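Local coordinates for hydrolase, alpha/beta hydrolase FOLD family (Staphylococcus aureus, PDB 2XMZ), which probably catalyses the formation of 2-succinyl-6-hydroxy-2,4-cyclohexadiene-1-carboxylate, the MenH step of menaquinone biosynthesis, as a lyase built on the alpha/beta hydrolase fold, at residues Y9-E14 / N42-T47; N110-S115 / P209-A214; N198-L203 / A229-N234. All blocks are in the same frame, centred on the assembly; numbering follows the deposited sequence.

Interaction 1 (Y9-E14 / N42-T47); sequences YEANVE and NYHVIT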
loop_
_atom_site.group_PDB
_atom_site.type_symbol
_atom_site.label_atom_id
_atom_site.label_comp_id
_atom_site.label_asym_id
_atom_site.label_seq_id
_atom_site.Cartn_x
_atom_site.Cartn_y
_atom_site.Cartn_z
ATOM N N TYR A 9 -12.925 2.259 12.113
ATOM C CA TYR A 9 -13.914 1.233 12.360
ATOM C C TYR A 9 -13.642 0.667 13.742
ATOM O O TYR A 9 -12.624 0.005 13.952
ATOM C CB TYR A 9 -13.814 0.138 11.288
ATOM C CG TYR A 9 -14.009 0.657 9.876
ATOM C CD1 TYR A 9 -15.290 0.692 9.297
ATOM C CD2 TYR A 9 -12.924 1.117 9.119
ATOM C CE1 TYR A 9 -15.476 1.160 8.009
ATOM C CE2 TYR A 9 -13.107 1.604 7.813
ATOM C CZ TYR A 9 -14.387 1.612 7.274
ATOM O OH TYR A 9 -14.594 2.065 5.998
ATOM N N GLU A 10 -14.534 0.960 14.687
ATOM C CA GLU A 10 -14.405 0.463 16.050
ATOM C C GLU A 10 -14.456 -1.065 16.074
ATOM O O GLU A 10 -15.337 -1.673 15.462
ATOM C CB GLU A 10 -15.536 1.007 16.937
ATOM C CG GLU A 10 -15.213 2.280 17.727
ATOM C CD GLU A 10 -14.397 2.039 19.020
ATOM O OE1 GLU A 10 -14.863 1.304 19.932
ATOM O OE2 GLU A 10 -13.289 2.617 19.129
ATOM N N ALA A 11 -13.506 -1.675 16.776
ATOM C CA ALA A 11 -13.560 -3.112 17.066
ATOM C C ALA A 11 -14.838 -3.522 17.820
ATOM O O ALA A 11 -15.380 -2.756 18.622
ATOM C CB ALA A 11 -12.332 -3.543 17.855
ATOM N N ASN A 12 -15.294 -4.750 17.571
ATOM C CA ASN A 12 -16.506 -5.247 18.189
ATOM C C ASN A 12 -16.261 -5.501 19.663
ATOM O O ASN A 12 -17.196 -5.583 20.439
ATOM C CB ASN A 12 -17.007 -6.506 17.484
ATOM C CG ASN A 12 -17.458 -6.235 16.058
ATOM O OD1 ASN A 12 -17.750 -5.089 15.678
ATOM N ND2 ASN A 12 -17.522 -7.294 15.257
ATOM N N VAL A 13 -14.984 -5.580 20.034
ATOM C CA VAL A 13 -14.584 -5.816 21.419
ATOM C C VAL A 13 -13.576 -4.754 21.879
ATOM O O VAL A 13 -13.044 -4.014 21.055
ATOM C CB VAL A 13 -14.016 -7.259 21.612
ATOM C CG1 VAL A 13 -15.095 -8.309 21.307
ATOM C CG2 VAL A 13 -12.757 -7.481 20.757
ATOM N N GLU A 14 -13.337 -4.660 23.186
ATOM C CA GLU A 14 -12.262 -3.803 23.708
ATOM C C GLU A 14 -10.918 -4.309 23.247
ATOM O O GLU A 14 -10.611 -5.496 23.355
ATOM C CB GLU A 14 -12.234 -3.755 25.238
ATOM C CG GLU A 14 -13.396 -2.997 25.872
ATOM C CD GLU A 14 -13.365 -1.484 25.624
ATOM O OE1 GLU A 14 -14.473 -0.843 25.701
ATOM O OE2 GLU A 14 -12.246 -0.939 25.357
ATOM N N ASN A 42 -11.771 -8.386 16.256
ATOM C CA ASN A 42 -10.743 -8.349 17.303
ATOM C C ASN A 42 -9.838 -7.114 17.269
ATOM O O ASN A 42 -9.019 -6.922 18.167
ATOM C CB ASN A 42 -9.854 -9.601 17.212
ATOM C CG ASN A 42 -10.611 -10.894 17.506
ATOM O OD1 ASN A 42 -10.805 -11.724 16.613
ATOM N ND2 ASN A 42 -11.035 -11.073 18.759
ATOM N N TYR A 43 -9.951 -6.301 16.220
ATOM C CA TYR A 43 -9.021 -5.185 16.005
ATOM C C TYR A 43 -9.759 -3.915 15.583
ATOM O O TYR A 43 -10.705 -3.973 14.802
ATOM C CB TYR A 43 -7.940 -5.561 14.949
ATOM C CG TYR A 43 -7.221 -6.868 15.263
ATOM C CD1 TYR A 43 -6.081 -6.888 16.058
ATOM C CD2 TYR A 43 -7.708 -8.091 14.791
ATOM C CE1 TYR A 43 -5.439 -8.098 16.379
ATOM C CE2 TYR A 43 -7.068 -9.293 15.092
ATOM C CZ TYR A 43 -5.937 -9.291 15.890
ATOM O OH TYR A 43 -5.322 -10.489 16.189
ATOM N N HIS A 44 -9.333 -2.772 16.114
ATOM C CA HIS A 44 -9.740 -1.490 15.545
ATOM C C HIS A 44 -9.115 -1.395 14.160
ATOM O O HIS A 44 -7.981 -1.827 13.955
ATOM C CB HIS A 44 -9.263 -0.317 16.393
ATOM C CG HIS A 44 -9.828 -0.305 17.780
ATOM N ND1 HIS A 44 -11.166 -0.121 18.037
ATOM C CD2 HIS A 44 -9.222 -0.436 18.985
ATOM C CE1 HIS A 44 -11.365 -0.144 19.345
ATOM N NE2 HIS A 44 -10.201 -0.331 19.942
ATOM N N VAL A 45 -9.859 -0.841 13.214
ATOM C CA VAL A 45 -9.339 -0.717 11.842
ATOM C C VAL A 45 -9.434 0.719 11.375
ATOM O O VAL A 45 -10.473 1.361 11.541
ATOM C CB VAL A 45 -10.070 -1.654 10.820
ATOM C CG1 VAL A 45 -9.610 -1.346 9.377
ATOM C CG2 VAL A 45 -9.861 -3.138 11.164
ATOM N N ILE A 46 -8.341 1.203 10.781
ATOM C CA ILE A 46 -8.312 2.488 10.118
ATOM C C ILE A 46 -7.935 2.268 8.658
ATOM O O ILE A 46 -7.043 1.488 8.335
ATOM C CB ILE A 46 -7.274 3.456 10.742
ATOM C CG1 ILE A 46 -7.667 3.796 12.179
ATOM C CG2 ILE A 46 -7.154 4.754 9.915
ATOM C CD1 ILE A 46 -6.555 4.493 12.960
ATOM N N THR A 47 -8.632 2.960 7.771
ATOM C CA THR A 47 -8.207 2.995 6.391
ATOM C C THR A 47 -7.886 4.436 6.116
ATOM O O THR A 47 -8.572 5.324 6.631
ATOM C CB THR A 47 -9.298 2.488 5.432
ATOM O OG1 THR A 47 -10.468 3.282 5.571
ATOM C CG2 THR A 47 -9.622 1.000 5.693
HETATM O O HOH W 1 -12.757 2.398 4.332
HETATM O O HOH W 2 -11.229 -0.706 22.772
#
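Tyr9 and Val45 form an antiparallel, hydrogen-bonded beta pair at one edge of the central sheet, where the outermost strand 6-9 ends against strand 44-48. The evidence is a reciprocal pair of backbone bonds: Tyr9 N donates to Val45 O at 2.7 Å, and Val45 N returns a nearly linear bond to Tyr9 O at 3.0 Å (N-H...O 175°). Both side chains project from the same face, and Tyr9 CD2 lies 4.1 Å from Val45 CG1. With CG beside its own backbone N (chi1 -59°), the tyrosine ring runs on toward Thr47, whose OG1 sits at the ring edge, close to the ring plane. The phenol continues this line through one water, which is 2.5 Å from Tyr9 OH and 2.7 Å from Thr47 OG1. Ile36 and Thr40 of helix 36-40 also touch the tyrosine.

Beyond Tyr9 the chain leaves the strand but stays close to its neighbour. Ala11 places CB over one face of the His44 imidazole, a CH-pi contact 3.9 Å from the ring centroid. The Glu10 carboxylate lies alongside the same ring, with the two planes 43° apart and Glu10 OE2 3.4 Å from His44 CE1. A second water, in the imidazole plane, is hydrogen-bonded to His44 NE2, which also makes a weak hydrogen bond to Thr15 O. At the far end Val13 CG2 reaches Asn42 CA. His44 and Ile46 pair through their backbones with strand 17-22, so strand 44-48 is hydrogen-bonded along both edges. A single antiparallel strand beside an otherwise parallel sheet is characteristic of the alpha/beta hydrolase fold; here it is also the outermost strand.

Interaction 2 (N110-S115 / P209-A214); sequences NLILES and PTLILA
Leu111 and Thr210 begin a run of four parallel bridges between strands 110-114 and 210-214, whose axes approach to 4.6 Å and diverge by only 6°. Five backbone hydrogen bonds hold the pair. Leu111 N donates to Pro209 O, Leu211 N to Leu111 O, Leu113 N to Leu211 O, Leu213 N to Leu113 O and Ser115 N to Leu213 O. The last is almost straight (178° at the hydrogen), although its donor is tilted 24° from the carbonyl plane. CA-H...O contacts fill the intervals; the shortest runs from Thr210 CA to Leu111 O at 3.2 Å.

Most of the side-chain contacts pair neighbours pointing the same way. On one face Leu113 CD1 lies 4.1 Å from Ile212 CG1 and, crossing at a slant, equally far from Thr210 CG2, bridging two residues of the other strand. Leu111 CB rests 3.6 Å from Thr210 OG1, a hydroxyl hydrogen-bonded to Val208 O. On the other face Ile112 CG2 meets Leu211 CD2 at 4.0 Å; Ile112 CG2 and Leu211 CG each stand anti to their own backbone N, which carries the side chains out side by side.

These are adjacent strands of the central parallel sheet of the alpha/beta hydrolase fold, with helix 252-266 covering the Ile112 face and helix 219-231 the Ile212 face. On the far edge of strand 110-114, Asn110, Ile112 and Glu114 pair with strand 84-90, which leads into the probable nucleophile elbow.

Polar groups lie mainly at the strand ends. Asn110 brings OD1 within 3.4 Å of Pro209 CB, while its ND2 hydrogen-bonds Thr86 OG1. Glu114 extends away from strand 210-214, and its OE1 hydrogen-bonds His248 ND1. Ser115 OG hydrogen-bonds the backbone O of His245, the presumed triad histidine, and so links this strand end to the likely active site.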
loop_
_atom_site.group_PDB
_atom_site.type_symbol
_atom_site.label_atom_id
_atom_site.label_comp_id
_atom_site.label_asym_id
_atom_site.label_seq_id
_atom_site.Cartn_x
_atom_site.Cartn_y
_atom_site.Cartn_z
ATOM N N ASN A 110 3.805 -3.021 14.711
ATOM C CA ASN A 110 4.076 -4.060 13.697
ATOM C C ASN A 110 3.968 -3.463 12.301
ATOM O O ASN A 110 3.324 -2.408 12.094
ATOM C CB ASN A 110 3.059 -5.220 13.765
ATOM C CG ASN A 110 2.975 -5.859 15.136
ATOM O OD1 ASN A 110 3.858 -6.614 15.544
ATOM N ND2 ASN A 110 1.887 -5.594 15.838
ATOM N N LEU A 111 4.554 -4.163 11.335
ATOM C CA LEU A 111 4.534 -3.705 9.958
ATOM C C LEU A 111 4.081 -4.808 9.028
ATOM O O LEU A 111 4.506 -5.944 9.155
ATOM C CB LEU A 111 5.913 -3.184 9.555
ATOM C CG LEU A 111 6.063 -2.574 8.160
ATOM C CD1 LEU A 111 5.210 -1.268 7.972
ATOM C CD2 LEU A 111 7.534 -2.325 7.868
ATOM N N ILE A 112 3.186 -4.485 8.099
ATOM C CA ILE A 112 2.769 -5.484 7.107
ATOM C C ILE A 112 2.879 -4.894 5.723
ATOM O O ILE A 112 2.389 -3.792 5.447
ATOM C CB ILE A 112 1.341 -6.086 7.327
ATOM C CG1 ILE A 112 1.216 -6.676 8.724
ATOM C CG2 ILE A 112 1.102 -7.199 6.311
ATOM C CD1 ILE A 112 -0.257 -7.032 9.163
ATOM N N LEU A 113 3.528 -5.656 4.855
ATOM C CA LEU A 113 3.840 -5.225 3.512
ATOM C C LEU A 113 3.312 -6.250 2.515
ATOM O O LEU A 113 3.667 -7.438 2.581
ATOM C CB LEU A 113 5.367 -5.111 3.370
ATOM C CG LEU A 113 6.041 -4.197 4.416
ATOM C CD1 LEU A 113 7.542 -4.274 4.242
ATOM C CD2 LEU A 113 5.576 -2.760 4.286
ATOM N N GLU A 114 2.493 -5.786 1.580
ATOM C CA GLU A 114 1.953 -6.647 0.558
ATOM C C GLU A 114 2.414 -6.150 -0.793
ATOM O O GLU A 114 2.123 -5.002 -1.200
ATOM C CB GLU A 114 0.418 -6.696 0.593
ATOM C CG GLU A 114 -0.165 -7.581 -0.536
ATOM C CD GLU A 114 -1.640 -7.331 -0.818
ATOM O OE1 GLU A 114 -2.267 -6.486 -0.140
ATOM O OE2 GLU A 114 -2.172 -7.967 -1.754
ATOM N N SER A 115 3.145 -7.002 -1.486
ATOM C CA SER A 115 3.557 -6.729 -2.871
ATOM C C SER A 115 4.137 -5.313 -3.031
ATOM O O SER A 115 3.672 -4.527 -3.850
ATOM C CB SER A 115 2.357 -6.929 -3.795
ATOM O OG SER A 115 1.888 -8.254 -3.705
ATOM N N PRO A 209 8.128 -6.314 14.556
ATOM C CA PRO A 209 7.753 -7.495 13.793
ATOM C C PRO A 209 7.145 -7.091 12.449
ATOM O O PRO A 209 6.280 -6.218 12.402
ATOM C CB PRO A 209 6.718 -8.175 14.686
ATOM C CG PRO A 209 7.149 -7.760 16.114
ATOM C CD PRO A 209 7.671 -6.363 15.959
ATOM N N THR A 210 7.604 -7.726 11.372
ATOM C CA THR A 210 7.190 -7.362 10.006
ATOM C C THR A 210 6.733 -8.610 9.259
ATOM O O THR A 210 7.444 -9.639 9.247
ATOM C CB THR A 210 8.336 -6.657 9.251
ATOM O OG1 THR A 210 8.677 -5.450 9.942
ATOM C CG2 THR A 210 7.941 -6.285 7.815
ATOM N N LEU A 211 5.531 -8.548 8.683
ATOM C CA LEU A 211 5.057 -9.614 7.810
ATOM C C LEU A 211 5.179 -9.117 6.377
ATOM O O LEU A 211 4.701 -8.058 6.060
ATOM C CB LEU A 211 3.593 -9.963 8.089
ATOM C CG LEU A 211 2.935 -11.015 7.177
ATOM C CD1 LEU A 211 3.560 -12.439 7.360
ATOM C CD2 LEU A 211 1.430 -11.047 7.412
ATOM N N ILE A 212 5.835 -9.894 5.525
ATOM C CA ILE A 212 5.962 -9.555 4.106
ATOM C C ILE A 212 5.223 -10.580 3.254
ATOM O O ILE A 212 5.414 -11.794 3.413
ATOM C CB ILE A 212 7.448 -9.445 3.690
ATOM C CG1 ILE A 212 8.138 -8.335 4.498
ATOM C CG2 ILE A 212 7.568 -9.227 2.183
ATOM C CD1 ILE A 212 9.660 -8.496 4.665
ATOM N N LEU A 213 4.359 -10.086 2.369
ATOM C CA LEU A 213 3.552 -10.941 1.510
ATOM C C LEU A 213 3.875 -10.610 0.063
ATOM O O LEU A 213 3.989 -9.437 -0.307
ATOM C CB LEU A 213 2.058 -10.738 1.780
ATOM C CG LEU A 213 1.582 -10.866 3.234
ATOM C CD1 LEU A 213 0.120 -10.512 3.371
ATOM C CD2 LEU A 213 1.825 -12.259 3.784
ATOM N N ALA A 214 4.032 -11.648 -0.746
ATOM C CA ALA A 214 4.166 -11.487 -2.193
ATOM C C ALA A 214 3.356 -12.597 -2.859
ATOM O O ALA A 214 3.127 -13.638 -2.259
ATOM C CB ALA A 214 5.639 -11.563 -2.611
#

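Interaction 3 (N198-L203 / A229-N234); sequences NLWPRL and ANLIPN
No hydrogen bond crosses between Leu203 and the Leu231-Ile232 pair: the 225 Å² buried here rests on apolar contact between a loop and the last part of helix 219-231 with the turn that follows. In the alpha/beta hydrolase fold this is the layer outside the central sheet, where the chain entering strand 210-215 meets the helix that follows that strand. The CA-CB bond of Leu203 points toward segment 229-234. Its CB lies 3.9 Å from Leu231 CB and the same distance from Ile232 CG1, and thus fits against two consecutive residues. The leucine side chains cross at about a right angle, and Leu203 CD1 comes 4.1 Å from Leu231 CB. Leu203 also touches Leu98 of helix 92-103 and Met228 of helix 219-231.

Trp200 widens the contact. The approach is to the indole edge rather than over its face: Leu231 CD1 lies in the ring plane, 3.8 Å from Trp200 CE3. Two hydrogen bonds help place the tryptophan, one from NE1 to Gly119 O, the other closing an Asx turn. In that turn Trp200 N donates to Asn198 OD1 at 3.0 Å from 48° out of the amide carbonyl plane.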
loop_
_atom_site.group_PDB
_atom_site.type_symbol
_atom_site.label_atom_id
_atom_site.label_comp_id
_atom_site.label_asym_id
_atom_site.label_seq_id
_atom_site.Cartn_x
_atom_site.Cartn_y
_atom_site.Cartn_z
ATOM N N ASN A 198 15.865 5.613 -2.007
ATOM C CA ASN A 198 16.237 4.202 -1.919
ATOM C C ASN A 198 16.286 3.790 -0.443
ATOM O O ASN A 198 17.266 4.079 0.258
ATOM C CB ASN A 198 17.613 3.997 -2.576
ATOM C CG ASN A 198 18.238 2.657 -2.236
ATOM O OD1 ASN A 198 17.541 1.694 -1.935
ATOM N ND2 ASN A 198 19.563 2.589 -2.303
ATOM N N LEU A 199 15.245 3.100 0.019
ATOM C CA LEU A 199 15.145 2.720 1.446
ATOM C C LEU A 199 15.805 1.375 1.760
ATOM O O LEU A 199 15.769 0.901 2.909
ATOM C CB LEU A 199 13.685 2.730 1.910
ATOM C CG LEU A 199 12.941 4.068 1.847
ATOM C CD1 LEU A 199 11.508 3.849 2.329
ATOM C CD2 LEU A 199 13.624 5.134 2.688
ATOM N N TRP A 200 16.408 0.767 0.739
ATOM C CA TRP A 200 17.071 -0.527 0.888
ATOM C C TRP A 200 18.088 -0.543 2.046
ATOM O O TRP A 200 18.042 -1.442 2.877
ATOM C CB TRP A 200 17.709 -0.971 -0.439
ATOM C CG TRP A 200 16.692 -1.528 -1.403
ATOM C CD1 TRP A 200 16.113 -0.871 -2.456
ATOM C CD2 TRP A 200 16.108 -2.841 -1.378
ATOM N NE1 TRP A 200 15.228 -1.706 -3.107
ATOM C CE2 TRP A 200 15.200 -2.917 -2.461
ATOM C CE3 TRP A 200 16.258 -3.959 -0.543
ATOM C CZ2 TRP A 200 14.450 -4.070 -2.733
ATOM C CZ3 TRP A 200 15.510 -5.102 -0.815
ATOM C CH2 TRP A 200 14.631 -5.152 -1.902
ATOM N N PRO A 201 18.985 0.467 2.123
ATOM C CA PRO A 201 19.973 0.479 3.216
ATOM C C PRO A 201 19.423 0.862 4.608
ATOM O O PRO A 201 20.131 0.720 5.595
ATOM C CB PRO A 201 21.023 1.489 2.739
ATOM C CG PRO A 201 20.307 2.382 1.810
ATOM C CD PRO A 201 19.207 1.578 1.173
ATOM N N ARG A 202 18.167 1.301 4.675
ATOM C CA ARG A 202 17.519 1.667 5.944
ATOM C C ARG A 202 16.555 0.582 6.441
ATOM O O ARG A 202 15.975 0.724 7.499
ATOM C CB ARG A 202 16.785 3.019 5.815
ATOM C CG ARG A 202 17.713 4.261 5.700
ATOM C CD ARG A 202 17.097 5.478 6.431
ATOM N NE ARG A 202 17.799 6.739 6.181
ATOM C CZ ARG A 202 18.855 7.181 6.868
ATOM N NH1 ARG A 202 19.408 8.349 6.547
ATOM N NH2 ARG A 202 19.368 6.469 7.878
ATOM N N LEU A 203 16.371 -0.498 5.672
ATOM C CA LEU A 203 15.488 -1.613 6.095
ATOM C C LEU A 203 15.898 -2.251 7.417
ATOM O O LEU A 203 15.036 -2.700 8.188
ATOM C CB LEU A 203 15.418 -2.713 5.022
ATOM C CG LEU A 203 14.723 -2.341 3.711
ATOM C CD1 LEU A 203 14.648 -3.571 2.809
ATOM C CD2 LEU A 203 13.321 -1.718 3.970
ATOM N N ALA A 229 12.955 -9.277 3.312
ATOM C CA ALA A 229 12.918 -10.157 4.491
ATOM C C ALA A 229 14.300 -10.365 5.076
ATOM O O ALA A 229 14.472 -10.361 6.297
ATOM C CB ALA A 229 12.288 -11.492 4.140
ATOM N N ASN A 230 15.292 -10.533 4.199
ATOM C CA ASN A 230 16.678 -10.724 4.615
ATOM C C ASN A 230 17.209 -9.582 5.452
ATOM O O ASN A 230 18.087 -9.775 6.291
ATOM C CB ASN A 230 17.606 -10.842 3.396
ATOM C CG ASN A 230 17.531 -12.180 2.717
ATOM O OD1 ASN A 230 17.094 -13.172 3.307
ATOM N ND2 ASN A 230 17.986 -12.228 1.459
ATOM N N LEU A 231 16.709 -8.380 5.171
ATOM C CA LEU A 231 17.292 -7.144 5.679
ATOM C C LEU A 231 16.543 -6.571 6.880
ATOM O O LEU A 231 17.136 -5.896 7.710
ATOM C CB LEU A 231 17.360 -6.094 4.556
ATOM C CG LEU A 231 18.463 -6.387 3.501
ATOM C CD1 LEU A 231 18.376 -5.436 2.295
ATOM C CD2 LEU A 231 19.854 -6.358 4.125
ATOM N N ILE A 232 15.241 -6.816 6.935
ATOM C CA ILE A 232 14.414 -6.413 8.090
ATOM C C ILE A 232 14.598 -7.508 9.142
ATOM O O ILE A 232 14.267 -8.665 8.880
ATOM C CB ILE A 232 12.932 -6.231 7.681
ATOM C CG1 ILE A 232 12.819 -5.149 6.603
ATOM C CG2 ILE A 232 12.035 -5.945 8.919
ATOM C CD1 ILE A 232 11.396 -4.936 6.074
ATOM N N PRO A 233 15.179 -7.161 10.316
ATOM C CA PRO A 233 15.657 -8.217 11.219
ATOM C C PRO A 233 14.576 -9.132 11.824
ATOM O O PRO A 233 14.823 -10.333 11.979
ATOM C CB PRO A 233 16.380 -7.435 12.327
ATOM C CG PRO A 233 15.837 -6.071 12.255
ATOM C CD PRO A 233 15.530 -5.822 10.818
ATOM N N ASN A 234 13.412 -8.575 12.183
ATOM C CA ASN A 234 12.288 -9.392 12.703
ATOM C C ASN A 234 11.151 -9.500 11.680
ATOM O O ASN A 234 10.062 -8.948 11.874
ATOM C CB ASN A 234 11.812 -8.801 14.029
ATOM C CG ASN A 234 12.954 -8.579 14.991
ATOM O OD1 ASN A 234 13.580 -9.534 15.454
ATOM N ND2 ASN A 234 13.259 -7.318 15.271
#

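From the N terminus, interaction 1 comes first: its segments enclose strand 17-22 and helix 36-40, and it closes before the others open. Interaction 2 spans 93 intervening residues, 52 of them helical and none in a strand, and brings two sheet neighbours together. Interaction 3 opens inside that span, at 198-203, and closes beyond it, at 229-234, so the two cross. They also touch: Thr210 N probably hydrogen-bonds Asn234 O, and Ile212 CD1 packs on Ala229 N at 3.6 Å. Interactions 1 and 2 belong to the same sheet with centres about 20 Å apart, whereas interaction 3 ties the helix layer to the loop entering strand 210-215.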